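Local coordinates for protein glycerophosphodiester phosphodiesterase (Cytophaga hutchinsonii ATCC 33406, PDB 3CH0) that is a member of the glycerophosphodiester phosphodiesterase family, with a TIM-barrel fold, at residues A[240-245]-A[260-265]; A[13-18]-A[41-46]. All blocks are in the same frame, centred on the assembly; numbering follows the deposited sequence.

Contact 1. Residues A[240-245]-A[260-265]. With EDO (1,2-ethanediol), chain E; EDO (1,2-ethanediol), chain H.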
loop_
_atom_site.group_PDB
_atom_site.type_symbol
_atom_site.label_atom_id
_atom_site.label_comp_id
_atom_site.label_asym_id
_atom_site.label_seq_id
_atom_site.Cartn_x
_atom_site.Cartn_y
_atom_site.Cartn_z
ATOM N N ILE A 240 5.324 -5.062 -10.968
ATOM C CA ILE A 240 4.404 -3.960 -10.700
ATOM C C ILE A 240 5.142 -2.837 -9.969
ATOM O O ILE A 240 5.262 -2.864 -8.748
ATOM C CB ILE A 240 3.174 -4.404 -9.872
ATOM C CG1 ILE A 240 2.491 -5.589 -10.581
ATOM C CG2 ILE A 240 2.188 -3.275 -9.711
ATOM C CD1 ILE A 240 1.251 -6.095 -9.870
ATOM N N PRO A 241 5.685 -1.878 -10.734
ATOM C CA PRO A 241 6.457 -0.808 -10.111
ATOM C C PRO A 241 5.616 0.308 -9.506
ATOM O O PRO A 241 4.427 0.443 -9.797
ATOM C CB PRO A 241 7.281 -0.239 -11.250
ATOM C CG PRO A 241 6.749 -0.759 -12.480
ATOM C CD PRO A 241 5.705 -1.798 -12.204
ATOM N N TRP A 242 6.310 1.113 -8.705
ATOM C CA TRP A 242 5.696 2.224 -7.974
ATOM C C TRP A 242 6.658 3.397 -7.907
ATOM O O TRP A 242 7.834 3.179 -8.116
ATOM C CB TRP A 242 5.380 1.778 -6.525
ATOM C CG TRP A 242 6.571 1.154 -5.812
ATOM C CD1 TRP A 242 6.896 -0.181 -5.771
ATOM C CD2 TRP A 242 7.610 1.823 -5.082
ATOM N NE1 TRP A 242 8.021 -0.374 -5.042
ATOM C CE2 TRP A 242 8.497 0.840 -4.617
ATOM C CE3 TRP A 242 7.881 3.167 -4.760
ATOM C CZ2 TRP A 242 9.635 1.177 -3.866
ATOM C CZ3 TRP A 242 9.010 3.480 -4.010
ATOM C CH2 TRP A 242 9.859 2.486 -3.546
ATOM N N THR A 243 6.188 4.608 -7.590
ATOM C CA THR A 243 4.837 5.072 -7.690
ATOM C C THR A 243 4.874 5.983 -8.908
ATOM O O THR A 243 5.604 6.985 -8.934
ATOM C CB THR A 243 4.418 5.816 -6.413
ATOM O OG1 THR A 243 4.405 4.876 -5.318
ATOM C CG2 THR A 243 3.024 6.419 -6.532
ATOM N N VAL A 244 4.093 5.634 -9.922
ATOM C CA VAL A 244 4.218 6.188 -11.271
ATOM C C VAL A 244 3.064 7.123 -11.586
ATOM O O VAL A 244 1.931 6.700 -11.652
ATOM C CB VAL A 244 4.352 5.094 -12.305
ATOM C CG1 VAL A 244 4.807 5.700 -13.637
ATOM C CG2 VAL A 244 5.330 3.957 -11.856
ATOM N N ASN A 245 3.380 8.432 -11.740
ATOM C CA ASN A 245 2.376 9.485 -11.640
ATOM C C ASN A 245 2.229 10.340 -12.910
ATOM O O ASN A 245 1.627 11.408 -12.863
ATOM C CB ASN A 245 2.676 10.385 -10.424
ATOM C CG ASN A 245 2.357 9.673 -9.097
ATOM O OD1 ASN A 245 1.650 8.657 -9.146
ATOM N ND2 ASN A 245 2.767 10.255 -7.966
ATOM N N GLY A 260 1.532 -4.264 -14.247
ATOM C CA GLY A 260 0.681 -3.373 -13.486
ATOM C C GLY A 260 1.435 -2.110 -13.154
ATOM O O GLY A 260 2.629 -2.012 -13.356
ATOM N N ILE A 261 0.689 -1.212 -12.525
ATOM C CA ILE A 261 1.216 0.093 -12.090
ATOM C C ILE A 261 0.566 0.477 -10.794
ATOM O O ILE A 261 -0.637 0.352 -10.646
ATOM C CB ILE A 261 0.914 1.205 -13.112
ATOM C CG1 ILE A 261 1.761 0.964 -14.366
ATOM C CG2 ILE A 261 1.129 2.668 -12.543
ATOM C CD1 ILE A 261 3.221 1.378 -14.276
ATOM N N ILE A 262 1.407 0.941 -9.862
ATOM C CA ILE A 262 0.964 1.587 -8.643
ATOM C C ILE A 262 1.106 3.102 -8.881
ATOM O O ILE A 262 2.206 3.582 -9.066
ATOM C CB ILE A 262 1.743 1.042 -7.414
ATOM C CG1 ILE A 262 1.495 -0.454 -7.208
ATOM C CG2 ILE A 262 1.493 1.964 -6.132
ATOM C CD1 ILE A 262 2.619 -1.118 -6.467
ATOM N N THR A 263 -0.011 3.808 -8.730
ATOM C CA THR A 263 -0.040 5.234 -8.997
ATOM C C THR A 263 -0.909 6.048 -8.056
ATOM O O THR A 263 -1.979 5.603 -7.654
ATOM C CB THR A 263 -0.563 5.489 -10.450
ATOM O OG1 THR A 263 -0.580 6.906 -10.744
ATOM C CG2 THR A 263 -1.982 4.941 -10.717
ATOM N N ASP A 264 -0.437 7.254 -7.738
ATOM C CA ASP A 264 -1.239 8.204 -6.954
ATOM C C ASP A 264 -2.421 8.770 -7.749
ATOM O O ASP A 264 -3.299 9.375 -7.154
ATOM C CB ASP A 264 -0.361 9.365 -6.471
ATOM C CG ASP A 264 0.583 8.933 -5.397
ATOM O OD1 ASP A 264 0.127 8.230 -4.452
ATOM O OD2 ASP A 264 1.778 9.292 -5.480
ATOM N N TYR A 265 -2.348 8.672 -9.082
ATOM C CA TYR A 265 -3.320 9.244 -10.007
ATOM C C TYR A 265 -3.953 8.179 -10.900
ATOM O O TYR A 265 -3.753 8.124 -12.141
ATOM C CB TYR A 265 -2.609 10.329 -10.837
ATOM C CG TYR A 265 -2.083 11.487 -10.053
ATOM C CD1 TYR A 265 -2.932 12.538 -9.689
ATOM C CD2 TYR A 265 -0.790 11.523 -9.666
ATOM C CE1 TYR A 265 -2.456 13.626 -8.984
ATOM C CE2 TYR A 265 -0.301 12.568 -8.907
ATOM C CZ TYR A 265 -1.129 13.637 -8.609
ATOM O OH TYR A 265 -0.619 14.666 -7.869
HETATM C C1 EDO E . 9.194 6.265 -7.585
HETATM O O1 EDO E . 8.296 6.590 -6.542
HETATM C C2 EDO E . 10.326 7.292 -7.681
HETATM O O2 EDO E . 11.400 6.957 -6.803
HETATM C C1 EDO H . 8.038 8.810 -10.415
HETATM O O1 EDO H . 8.967 9.113 -11.481
HETATM C C2 EDO H . 6.827 9.749 -10.435
HETATM O O2 EDO H . 5.966 9.626 -11.551
#
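At the last strand-helix-strand step of the TIM barrel, the chain after strand 238-239 runs alongside strand 260-263, Pro-241 and Val-244 meeting Ile-262 from both ends of its backbone. Ile-262 N donates to Pro-241 O over 3.1 Å, nearly straight on to the carbonyl, and Val-244 N returns a bond to Ile-262 O at 2.9 Å, in the carbonyl plane. The cis peptide between Trp-242 and Thr-243 lies between these two bonds; Thr-243 CA also makes a CH...O contact with Ile-262 O. Ile-262 points at the loop: its CG1 packs on Ile-240 CG2 at 3.8 Å, while its CB lies against CB of Trp-242, whose NE1 is hydrogen-bonded to Ser-218 O. At the end of the strand side chains take over. The hydroxyl of Thr-263, anti to its own N (chi1 -179°), donates to Val-244 O at 2.7 Å and accepts from Tyr-265 N in an ST turn. The amide of Asn-245 is gripped at both ends: OD1 receives Asp-264 N, and ND2 gives a nearly straight bond of 2.8 Å to the anti lone pair of Asp-264 OD2. OD2 also forms a salt bridge with Arg-18, and OD1 of Asp-264 is hydrogen-bonded to His-14. These two bonds of the Asn-245 amide hold it perpendicular to the Tyr-265 ring, with its CG at the ring edge. The backbone N-H groups of Thr-243 and Asn-245 each bind a 1,2-ethanediol. Parallel strand-helix-strand connectivity through helix 247-256, a right-handed beta-alpha-beta unit as in other TIM barrels, joins the two segments.

Contact 2. Residues A[13-18]-A[41-46]; sequences GHRGCR and EFDLVI
Glu-41 and His-14 lie side by side and point the same way, carboxylate and imidazole planes 29° apart, with Glu-41 OE1 3.2 Å from His-14 CD2. CG of Glu-41 stands anti to its backbone N (chi1 -173°) and the chain then bends at chi2, which brings OE1 to Arg-15 N, 2.9 Å away and nearly in line with the C-O bond. Arg-15 puts its CG over the centre of one face of the His-14 ring and runs extended to NE. There it crosses Asp-43 with guanidinium and carboxylate planes 71° apart; NE and OD2, 3.5 Å apart, form a salt bridge by charge alone, since OD2 lies well out of the guanidinium plane. A water accepts from Arg-15 NE and sits within hydrogen-bonding distance of both Glu-41 OE1 and Asp-43 OD2. Backbone bonds fix the type II turn Gly-13 to Gly-16 on the strand: Glu-41 N to Gly-13 O (3.0 Å) and Gly-16 N to Glu-41 O (3.1 Å). Glu-23 takes Arg-15 NH1, Gln-174 binds Glu-41 OE2, and Asn-24 binds Asp-43 OD2. Strand 39-46 runs between parallel strands 10-13 and 132-137, and helix 117-127 packs on Phe-42.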
loop_
_atom_site.group_PDB
_atom_site.type_symbol
_atom_site.label_atom_id
_atom_site.label_comp_id
_atom_site.label_asym_id
_atom_site.label_seq_id
_atom_site.Cartn_x
_atom_site.Cartn_y
_atom_site.Cartn_z
ATOM N N GLY A 13 -4.524 1.709 -7.310
ATOM C CA GLY A 13 -4.636 3.040 -6.722
ATOM C C GLY A 13 -3.799 3.137 -5.469
ATOM O O GLY A 13 -4.086 2.471 -4.481
ATOM N N HIS A 14 -2.693 3.918 -5.523
ATOM C CA HIS A 14 -1.728 4.022 -4.429
ATOM C C HIS A 14 -2.395 4.727 -3.238
ATOM O O HIS A 14 -2.835 5.889 -3.386
ATOM C CB HIS A 14 -0.482 4.815 -4.889
ATOM C CG HIS A 14 0.658 4.855 -3.925
ATOM N ND1 HIS A 14 1.264 6.036 -3.533
ATOM C CD2 HIS A 14 1.328 3.855 -3.295
ATOM C CE1 HIS A 14 2.279 5.745 -2.722
ATOM N NE2 HIS A 14 2.349 4.431 -2.584
ATOM N N ARG A 15 -2.507 4.063 -2.103
ATOM C CA ARG A 15 -3.225 4.612 -0.957
ATOM C C ARG A 15 -4.618 5.033 -1.334
ATOM O O ARG A 15 -5.152 6.033 -0.885
ATOM C CB ARG A 15 -2.441 5.749 -0.281
ATOM C CG ARG A 15 -0.930 5.402 -0.049
ATOM C CD ARG A 15 -0.125 6.425 0.720
ATOM N NE ARG A 15 1.286 6.093 0.554
ATOM C CZ ARG A 15 2.270 6.906 0.826
ATOM N NH1 ARG A 15 2.070 8.031 1.522
ATOM N NH2 ARG A 15 3.481 6.552 0.481
ATOM N N GLY A 16 -5.188 4.193 -2.183
ATOM C CA GLY A 16 -6.516 4.446 -2.782
ATOM C C GLY A 16 -6.295 5.390 -3.943
ATOM O O GLY A 16 -6.383 5.012 -5.101
ATOM N N CYS A 17 -5.991 6.649 -3.661
ATOM C CA CYS A 17 -5.686 7.606 -4.722
ATOM C C CYS A 17 -5.134 8.891 -4.111
ATOM O O CYS A 17 -5.733 9.946 -4.201
ATOM C CB CYS A 17 -6.884 7.912 -5.646
ATOM S SG CYS A 17 -8.354 8.467 -4.794
ATOM N N ARG A 18 -3.964 8.802 -3.526
ATOM C CA ARG A 18 -3.347 9.972 -2.828
ATOM C C ARG A 18 -3.262 11.256 -3.630
ATOM O O ARG A 18 -3.373 12.361 -3.079
ATOM C CB ARG A 18 -1.951 9.617 -2.300
ATOM C CG ARG A 18 -1.142 10.809 -1.757
ATOM C CD ARG A 18 0.162 10.322 -1.114
ATOM N NE ARG A 18 1.046 9.665 -2.076
ATOM C CZ ARG A 18 2.369 9.547 -1.950
ATOM N NH1 ARG A 18 2.974 9.982 -0.867
ATOM N NH2 ARG A 18 3.075 8.996 -2.936
ATOM N N GLU A 41 -4.494 -0.273 -3.248
ATOM C CA GLU A 41 -3.201 -0.392 -2.622
ATOM C C GLU A 41 -3.206 0.450 -1.316
ATOM O O GLU A 41 -3.778 1.552 -1.249
ATOM C CB GLU A 41 -2.088 0.040 -3.575
ATOM C CG GLU A 41 -0.658 -0.204 -3.089
ATOM C CD GLU A 41 -0.169 0.737 -2.019
ATOM O OE1 GLU A 41 -0.682 1.874 -1.814
ATOM O OE2 GLU A 41 0.830 0.395 -1.337
ATOM N N PHE A 42 -2.624 -0.067 -0.239
ATOM C CA PHE A 42 -2.722 0.624 1.031
ATOM C C PHE A 42 -1.727 0.016 2.002
ATOM O O PHE A 42 -1.101 -0.979 1.726
ATOM C CB PHE A 42 -4.143 0.528 1.620
ATOM C CG PHE A 42 -4.642 -0.887 1.661
ATOM C CD1 PHE A 42 -5.273 -1.449 0.566
ATOM C CD2 PHE A 42 -4.476 -1.687 2.810
ATOM C CE1 PHE A 42 -5.670 -2.750 0.555
ATOM C CE2 PHE A 42 -4.851 -3.012 2.815
ATOM C CZ PHE A 42 -5.458 -3.544 1.695
ATOM N N ASP A 43 -1.602 0.655 3.161
ATOM C CA ASP A 43 -0.572 0.389 4.167
ATOM C C ASP A 43 -1.240 0.080 5.481
ATOM O O ASP A 43 -2.287 0.641 5.790
ATOM C CB ASP A 43 0.216 1.656 4.313
ATOM C CG ASP A 43 0.742 2.169 3.006
ATOM O OD1 ASP A 43 1.554 1.447 2.415
ATOM O OD2 ASP A 43 0.446 3.314 2.575
ATOM N N LEU A 44 -0.643 -0.846 6.249
ATOM C CA LEU A 44 -1.211 -1.320 7.494
ATOM C C LEU A 44 -0.240 -1.230 8.645
ATOM O O LEU A 44 0.960 -1.565 8.526
ATOM C CB LEU A 44 -1.680 -2.767 7.375
ATOM C CG LEU A 44 -2.621 -3.100 6.207
ATOM C CD1 LEU A 44 -2.862 -4.600 6.010
ATOM C CD2 LEU A 44 -3.948 -2.365 6.421
ATOM N N VAL A 45 -0.795 -0.741 9.755
ATOM C CA VAL A 45 -0.107 -0.643 11.054
ATOM C C VAL A 45 -1.069 -1.137 12.136
ATOM O O VAL A 45 -2.202 -1.522 11.827
ATOM C CB VAL A 45 0.475 0.724 11.322
ATOM C CG1 VAL A 45 1.322 1.230 10.116
ATOM C CG2 VAL A 45 -0.686 1.712 11.689
ATOM N N ILE A 46 -0.560 -1.229 13.373
ATOM C CA ILE A 46 -1.314 -1.753 14.535
ATOM C C ILE A 46 -1.413 -0.704 15.650
ATOM O O ILE A 46 -0.444 -0.038 15.937
ATOM C CB ILE A 46 -0.625 -2.995 15.099
ATOM C CG1 ILE A 46 -0.321 -4.025 13.968
ATOM C CG2 ILE A 46 -1.511 -3.685 16.181
ATOM C CD1 ILE A 46 -1.506 -4.562 13.192
HETATM O O HOH W 1 1.239 3.220 -0.062
#

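In the fold
Contact 2 comes first along the chain and is complete before contact 1 opens, and their centres lie 12 Å apart. Strand 10-13 joins them within one barrel sheet, pairing in parallel with 39-46 on one edge and with 260-263 on the other. They touch directly: His-14 N reaches Thr-263 O at 2.8 Å and His-14 ND1 reaches Asp-264 OD1 at 2.6 Å, both probable hydrogen bonds, while Ile-262 CG2 packs on His-14 CD2. The first strand thus meets the last, closing the barrel. Citric acid binds His-14 and Arg-15 of contact 2 and lies beside Trp-242 of contact 1, consistent with a shared pocket at the C-terminal ends of the strands.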